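Local structure of N-acetylneuraminic acid (Sialic acid) synthetase (Leptospira borgpetersenii serovar Hardjo-bovis, 6NCS) at residues Asn64-Phe69 with Pro81-Lys86; Ser128-Ile131 with Thr135-Glu138. The protein probably makes sialic acid (N-acetylneuraminic acid or its 9-phosphate) as a manganese-binding TIM-barrel synthase of the NeuB family. All blocks are in the same frame, centred on the assembly; numbering follows the deposited sequence.

Interaction 1 of 2, residues Asn64-Phe69 with Pro81-Lys86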
ATOM      1  N   ASN A  64     -29.255  22.478   1.497  1.00 21.71           N
ATOM      2  CA  ASN A  64     -29.715  23.860   1.544  1.00 23.19           C
ATOM      3  C   ASN A  64     -28.549  24.725   2.010  1.00 24.83           C
ATOM      4  O   ASN A  64     -27.942  24.444   3.050  1.00 23.60           O
ATOM      5  CB  ASN A  64     -30.913  24.004   2.485  1.00 24.28           C
ATOM      6  CG  ASN A  64     -31.288  25.454   2.736  1.00 28.56           C
ATOM      7  OD1 ASN A  64     -30.905  26.039   3.747  1.00 26.89           O
ATOM      8  ND2 ASN A  64     -32.049  26.038   1.812  1.00 33.78           N
ATOM      9  N   SER A  65     -28.226  25.761   1.228  1.00 24.37           N
ATOM     10  CA  SER A  65     -27.029  26.561   1.489  1.00 29.18           C
ATOM     11  C   SER A  65     -27.042  27.162   2.890  1.00 33.86           C
ATOM     12  O   SER A  65     -26.042  27.090   3.617  1.00 26.02           O
ATOM     13  CB  SER A  65     -26.906  27.669   0.441  1.00 25.98           C
ATOM     14  OG  SER A  65     -26.811  27.125  -0.866  1.00 24.86           O
ATOM     15  N   GLU A  66     -28.162  27.784   3.277  1.00 27.45           N
ATOM     16  CA  GLU A  66     -28.244  28.433   4.582  1.00 28.87           C
ATOM     17  C   GLU A  66     -28.137  27.423   5.721  1.00 35.39           C
ATOM     18  O   GLU A  66     -27.504  27.694   6.749  1.00 28.81           O
ATOM     19  CB  GLU A  66     -29.547  29.226   4.690  1.00 30.49           C
ATOM     20  CG  GLU A  66     -29.573  30.495   3.853  1.00 37.37           C
ATOM     21  CD  GLU A  66     -30.035  30.267   2.425  1.00 39.80           C
ATOM     22  OE1 GLU A  66     -30.239  29.099   2.025  1.00 32.48           O
ATOM     23  OE2 GLU A  66     -30.209  31.272   1.701  1.00 39.64           O
ATOM     24  N   GLU A  67     -28.765  26.256   5.567  1.00 26.98           N
ATOM     25  CA  GLU A  67     -28.634  25.216   6.579  1.00 27.73           C
ATOM     26  C   GLU A  67     -27.183  24.768   6.695  1.00 33.70           C
ATOM     27  O   GLU A  67     -26.668  24.538   7.799  1.00 30.75           O
ATOM     28  CB  GLU A  67     -29.541  24.040   6.214  1.00 34.75           C
ATOM     29  CG  GLU A  67     -29.814  23.055   7.331  1.00 28.99           C
ATOM     30  CD  GLU A  67     -28.698  22.049   7.534  1.00 29.21           C
ATOM     31  OE1 GLU A  67     -27.872  21.848   6.610  1.00 26.30           O
ATOM     32  OE2 GLU A  67     -28.652  21.451   8.635  1.00 26.37           O
ATOM     33  N   ARG A  68     -26.500  24.674   5.561  1.00 24.41           N
ATOM     34  CA  ARG A  68     -25.167  24.093   5.534  1.00 23.37           C
ATOM     35  C   ARG A  68     -24.120  25.059   6.080  1.00 27.71           C
ATOM     36  O   ARG A  68     -23.174  24.636   6.755  1.00 27.61           O
ATOM     37  CB  ARG A  68     -24.834  23.682   4.105  1.00 23.53           C
ATOM     38  CG  ARG A  68     -23.500  23.001   3.922  1.00 25.37           C
ATOM     39  CD  ARG A  68     -23.371  22.569   2.481  1.00 20.08           C
ATOM     40  NE  ARG A  68     -22.079  21.977   2.162  1.00 19.32           N
ATOM     41  CZ  ARG A  68     -21.805  21.417   0.992  1.00 19.14           C
ATOM     42  NH1 ARG A  68     -22.741  21.381   0.041  1.00 19.08           N
ATOM     43  NH2 ARG A  68     -20.609  20.889   0.768  1.00 22.16           N
ATOM     44  N   PHE A  69     -24.261  26.360   5.806  1.00 27.71           N
ATOM     45  CA  PHE A  69     -23.198  27.296   6.154  1.00 27.33           C
ATOM     46  C   PHE A  69     -23.606  28.412   7.101  1.00 34.57           C
ATOM     47  O   PHE A  69     -22.728  29.154   7.554  1.00 36.88           O
ATOM     48  CB  PHE A  69     -22.583  27.902   4.883  1.00 30.72           C
ATOM     49  CG  PHE A  69     -21.782  26.916   4.088  1.00 32.21           C
ATOM     50  CD1 PHE A  69     -20.594  26.409   4.596  1.00 30.24           C
ATOM     51  CD2 PHE A  69     -22.227  26.463   2.859  1.00 24.61           C
ATOM     52  CE1 PHE A  69     -19.862  25.489   3.884  1.00 32.18           C
ATOM     53  CE2 PHE A  69     -21.501  25.541   2.139  1.00 29.26           C
ATOM     54  CZ  PHE A  69     -20.310  25.051   2.651  1.00 34.94           C
ATOM     55  N   PRO A  81     -25.979  28.924  -6.066  1.00 30.40           N
ATOM     56  CA  PRO A  81     -26.327  28.577  -7.454  1.00 27.37           C
ATOM     57  C   PRO A  81     -26.223  27.100  -7.767  1.00 27.39           C
ATOM     58  O   PRO A  81     -26.854  26.655  -8.729  1.00 25.43           O
ATOM     59  CB  PRO A  81     -25.317  29.381  -8.287  1.00 32.73           C
ATOM     60  CG  PRO A  81     -24.910  30.490  -7.413  1.00 33.60           C
ATOM     61  CD  PRO A  81     -24.901  29.930  -6.028  1.00 28.03           C
ATOM     62  N   ALA A  82     -25.447  26.334  -7.010  1.00 27.07           N
ATOM     63  CA  ALA A  82     -25.219  24.928  -7.311  1.00 25.72           C
ATOM     64  C   ALA A  82     -26.242  24.009  -6.661  1.00 21.58           C
ATOM     65  O   ALA A  82     -26.107  22.789  -6.766  1.00 20.78           O
ATOM     66  CB  ALA A  82     -23.805  24.522  -6.877  1.00 19.90           C
ATOM     67  N   GLU A  83     -27.263  24.556  -6.001  1.00 22.84           N
ATOM     68  CA  GLU A  83     -28.294  23.709  -5.418  1.00 21.67           C
ATOM     69  C   GLU A  83     -29.095  23.026  -6.518  1.00 24.31           C
ATOM     70  O   GLU A  83     -29.512  23.670  -7.486  1.00 26.99           O
ATOM     71  CB  GLU A  83     -29.226  24.530  -4.531  1.00 23.03           C
ATOM     72  CG  GLU A  83     -28.626  24.931  -3.191  1.00 26.42           C
ATOM     73  CD  GLU A  83     -29.635  25.591  -2.264  1.00 33.33           C
ATOM     74  OE1 GLU A  83     -30.850  25.388  -2.466  1.00 32.80           O
ATOM     75  OE2 GLU A  83     -29.214  26.314  -1.334  1.00 27.91           O
ATOM     76  N   PHE A  84     -29.306  21.724  -6.370  1.00 19.33           N
ATOM     77  CA  PHE A  84     -30.243  20.974  -7.192  1.00 24.28           C
ATOM     78  C   PHE A  84     -31.397  20.484  -6.330  1.00 25.32           C
ATOM     79  O   PHE A  84     -31.240  20.250  -5.131  1.00 24.27           O
ATOM     80  CB  PHE A  84     -29.577  19.769  -7.859  1.00 22.37           C
ATOM     81  CG  PHE A  84     -28.786  20.113  -9.092  1.00 22.92           C
ATOM     82  CD1 PHE A  84     -29.168  21.165  -9.912  1.00 26.99           C
ATOM     83  CD2 PHE A  84     -27.667  19.370  -9.436  1.00 22.76           C
ATOM     84  CE1 PHE A  84     -28.437  21.478 -11.044  1.00 23.03           C
ATOM     85  CE2 PHE A  84     -26.943  19.674 -10.575  1.00 22.16           C
ATOM     86  CZ  PHE A  84     -27.325  20.730 -11.375  1.00 22.61           C
ATOM     87  N   GLY A  85     -32.553  20.308  -6.955  1.00 27.05           N
ATOM     88  CA  GLY A  85     -33.691  19.775  -6.241  1.00 29.75           C
ATOM     89  C   GLY A  85     -34.167  18.464  -6.822  1.00 27.50           C
ATOM     90  O   GLY A  85     -33.534  17.919  -7.731  1.00 23.81           O
ATOM     91  N   LYS A  86     -35.304  17.973  -6.326  1.00 27.28           N
ATOM     92  CA  LYS A  86     -35.802  16.660  -6.730  1.00 28.86           C
ATOM     93  C   LYS A  86     -35.899  16.525  -8.247  1.00 25.78           C
ATOM     94  O   LYS A  86     -35.516  15.493  -8.809  1.00 21.90           O
ATOM     95  CB  LYS A  86     -37.161  16.406  -6.078  1.00 25.34           C
ATOM     96  CG  LYS A  86     -37.699  14.989  -6.249  1.00 25.84           C
ATOM     97  CD  LYS A  86     -39.033  14.830  -5.529  1.00 33.01           C
ATOM     98  CE  LYS A  86     -39.595  13.418  -5.647  1.00 34.01           C
ATOM     99  NZ  LYS A  86     -40.825  13.259  -4.817  1.00 41.16           N
TER
HETATM  100  O   HOH W   1     -32.616  24.715  -0.595  1.00 33.59           O

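Interaction 2 of 2, residues Ser128-Ile131 with Thr135-Glu138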
ATOM      1  N   SER A 128     -17.684  14.274   5.680  1.00 18.00           N
ATOM      2  CA  SER A 128     -16.828  14.262   6.864  1.00 19.24           C
ATOM      3  C   SER A 128     -17.326  15.239   7.917  1.00 18.97           C
ATOM      4  O   SER A 128     -17.342  14.920   9.110  1.00 21.48           O
ATOM      5  CB  SER A 128     -15.384  14.598   6.492  1.00 23.27           C
ATOM      6  OG  SER A 128     -14.813  13.586   5.671  1.00 21.39           O
ATOM      7  N   CYS A 129     -17.737  16.435   7.492  1.00 20.95           N
ATOM      8  CA  CYS A 129     -18.194  17.449   8.432  1.00 20.57           C
ATOM      9  C   CYS A 129     -19.430  17.024   9.210  1.00 19.82           C
ATOM     10  O   CYS A 129     -19.787  17.701  10.182  1.00 22.04           O
ATOM     11  CB  CYS A 129     -18.492  18.749   7.685  1.00 28.82           C
ATOM     12  SG  CYS A 129     -19.910  18.615   6.552  1.00 28.78           S
ATOM     13  N   ASP A 130     -20.096  15.936   8.813  1.00 18.40           N
ATOM     14  CA  ASP A 130     -21.295  15.474   9.493  1.00 17.90           C
ATOM     15  C   ASP A 130     -21.047  14.216  10.312  1.00 21.69           C
ATOM     16  O   ASP A 130     -21.994  13.533  10.705  1.00 19.35           O
ATOM     17  CB  ASP A 130     -22.418  15.259   8.480  1.00 18.78           C
ATOM     18  CG  ASP A 130     -23.031  16.565   8.054  1.00 22.67           C
ATOM     19  OD1 ASP A 130     -23.076  17.468   8.920  1.00 21.36           O
ATOM     20  OD2 ASP A 130     -23.436  16.709   6.878  1.00 25.56           O
ATOM     21  N   ILE A 131     -19.784  13.900  10.600  1.00 22.11           N
ATOM     22  CA  ILE A 131     -19.517  12.711  11.398  1.00 28.59           C
ATOM     23  C   ILE A 131     -19.969  12.884  12.841  1.00 28.92           C
ATOM     24  O   ILE A 131     -20.083  11.891  13.568  1.00 23.15           O
ATOM     25  CB  ILE A 131     -18.023  12.335  11.288  1.00 25.47           C
ATOM     26  CG1 ILE A 131     -17.796  10.919  11.831  1.00 24.54           C
ATOM     27  CG2 ILE A 131     -17.155  13.375  11.995  1.00 21.86           C
ATOM     28  CD1 ILE A 131     -16.559  10.244  11.314  1.00 31.53           C
ATOM     29  N   THR A 135     -28.295  13.719  14.432  1.00 21.76           N
ATOM     30  CA  THR A 135     -29.616  13.644  13.819  1.00 23.39           C
ATOM     31  C   THR A 135     -29.533  13.085  12.400  1.00 25.69           C
ATOM     32  O   THR A 135     -30.324  12.218  12.013  1.00 22.40           O
ATOM     33  CB  THR A 135     -30.271  15.024  13.817  1.00 23.20           C
ATOM     34  OG1 THR A 135     -30.490  15.449  15.168  1.00 26.00           O
ATOM     35  CG2 THR A 135     -31.601  14.983  13.085  1.00 32.75           C
ATOM     36  N   LEU A 136     -28.572  13.565  11.609  1.00 18.78           N
ATOM     37  CA  LEU A 136     -28.470  13.105  10.227  1.00 16.45           C
ATOM     38  C   LEU A 136     -27.971  11.665  10.159  1.00 20.63           C
ATOM     39  O   LEU A 136     -28.459  10.865   9.347  1.00 16.83           O
ATOM     40  CB  LEU A 136     -27.553  14.042   9.435  1.00 16.57           C
ATOM     41  CG  LEU A 136     -27.382  13.771   7.936  1.00 18.17           C
ATOM     42  CD1 LEU A 136     -28.719  13.936   7.225  1.00 21.20           C
ATOM     43  CD2 LEU A 136     -26.348  14.713   7.330  1.00 18.74           C
ATOM     44  N   LEU A 137     -26.994  11.313  10.997  1.00 17.23           N
ATOM     45  CA  LEU A 137     -26.509   9.934  11.027  1.00 18.29           C
ATOM     46  C   LEU A 137     -27.620   8.968  11.408  1.00 19.05           C
ATOM     47  O   LEU A 137     -27.777   7.910  10.788  1.00 17.73           O
ATOM     48  CB  LEU A 137     -25.348   9.808  12.009  1.00 19.43           C
ATOM     49  CG  LEU A 137     -24.092  10.602  11.699  1.00 19.11           C
ATOM     50  CD1 LEU A 137     -23.143  10.513  12.885  1.00 21.42           C
ATOM     51  CD2 LEU A 137     -23.436  10.053  10.438  1.00 16.78           C
ATOM     52  N   GLU A 138     -28.392   9.307  12.445  1.00 17.69           N
ATOM     53  CA  GLU A 138     -29.482   8.435  12.861  1.00 22.16           C
ATOM     54  C   GLU A 138     -30.517   8.287  11.751  1.00 19.30           C
ATOM     55  O   GLU A 138     -31.088   7.207  11.567  1.00 21.70           O
ATOM     56  CB  GLU A 138     -30.125   8.976  14.143  1.00 23.68           C
ATOM     57  CG  GLU A 138     -29.293   8.689  15.395  1.00 23.98           C
ATOM     58  CD  GLU A 138     -29.891   9.286  16.659  1.00 41.12           C
ATOM     59  OE1 GLU A 138     -30.672  10.259  16.557  1.00 43.57           O
ATOM     60  OE2 GLU A 138     -29.573   8.786  17.759  1.00 42.91           O
TER

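Interaction 1 of 2, residues Asn64-Phe69 with Pro81-Lys86
The carboxylate of Glu-83, reaching across from the loop before helix 86-98, lies against Ser-65, the first residue of helix 65-69. One oxygen does the gripping. OE2 of Glu-83 accepts from OG of Ser-65 at 2.6 Å, through its anti lone pair. The same OE2 takes the backbone N of Ser-65 at 2.8 Å, and this donor comes from above the carboxylate plane, 46° out of it. Ser-65 can offer both groups because its OG stands beside its own N (chi1 -60°). Glu-83 spans the gap with a chain that is extended beyond CG (chi2 -173°). The other oxygen, OE1, is used as well. A water donates to OE1 of Glu-83 at 2.7 Å and accepts from ND2 of Asn-64 at 2.8 Å. Asn-64 is the N-cap of the helix, and its OD1 accepts from N of Glu-67 at 2.8 Å. Its amide thus caps the helix with one end and holds the water with the other. OE1 of Glu-66 lies 4.5 Å from OE2 of Glu-83, a like-charge pair. Lys-80 forms salt bridges with both carboxylates and would offset their repulsion. The carboxylate of Glu-83 thus sits at a helix start, where the helix dipole and Lys-80 would both be expected to favour its ionised form.

Interaction 2 of 2, residues Ser128-Ile131 with Thr135-Glu138
Asp-130 and Leu-136 cross at a slant, with one methyl of the leucine set against the carboxylate. CD2 of Leu-136 lies 3.6 Å from OD2 of Asp-130 and 3.9 Å from CG of Asp-130. With CG anti to its backbone N (chi1 -177°), the branch of Leu-136 leans from the helix towards the aspartate. The contact is van der Waals, and no hydrogen bond joins the two segments. The polar end of Asp-130 is held elsewhere. Its OD1 accepts from ND2 of Asn-133 and makes a salt bridge to Arg-288 of the second subunit. Asn-133 also uses its OD1 to accept from N of Leu-136, which ties the loop to the start of the helix.

Across this contact Leu-137 meets backbone. Its CG is 3.7 Å from O of Asp-130, and CD2 of Leu-137 is 3.8 Å from that same oxygen. CD1 of Leu-137 comes to 3.4 Å from O of Ile-131. The branched end of Leu-137 is thus applied to two successive carbonyls. The side chain of Ile-131 starts away from helix 134-143 and packs on Leu-149 and Ala-162.

The contact folds the loop after strand 123-126 back on helix 134-143, at a strand-to-helix connection of the TIM barrel. Both leucines also touch Ile-126 of strand 123-126. Leu-137 reaches on to Leu-149 of strand 146-150 and to Ile-165 and Phe-166 of helix 156-168.

Overall arrangement
Interaction 1 is partly buried and lies farther from the centre of the chain. Interaction 2 is buried among strands and helices. Their centres are about 17 Å apart, and their nearest atoms, about 6 Å apart, do not touch. They hold different elements: interaction 1 joins helix 65-69 to the loop before helix 86-98, while interaction 2 joins a strand-to-helix loop to helix 134-143. Interaction 1 is polar, built on hydrogen bonds, a water and charge. Interaction 2 is leucine packing on a carboxylate and on carbonyls. Both meet the second subunit: Arg-288 of that subunit forms salt bridges with Glu-67, on helix 65-69, and with Asp-130 of interaction 2.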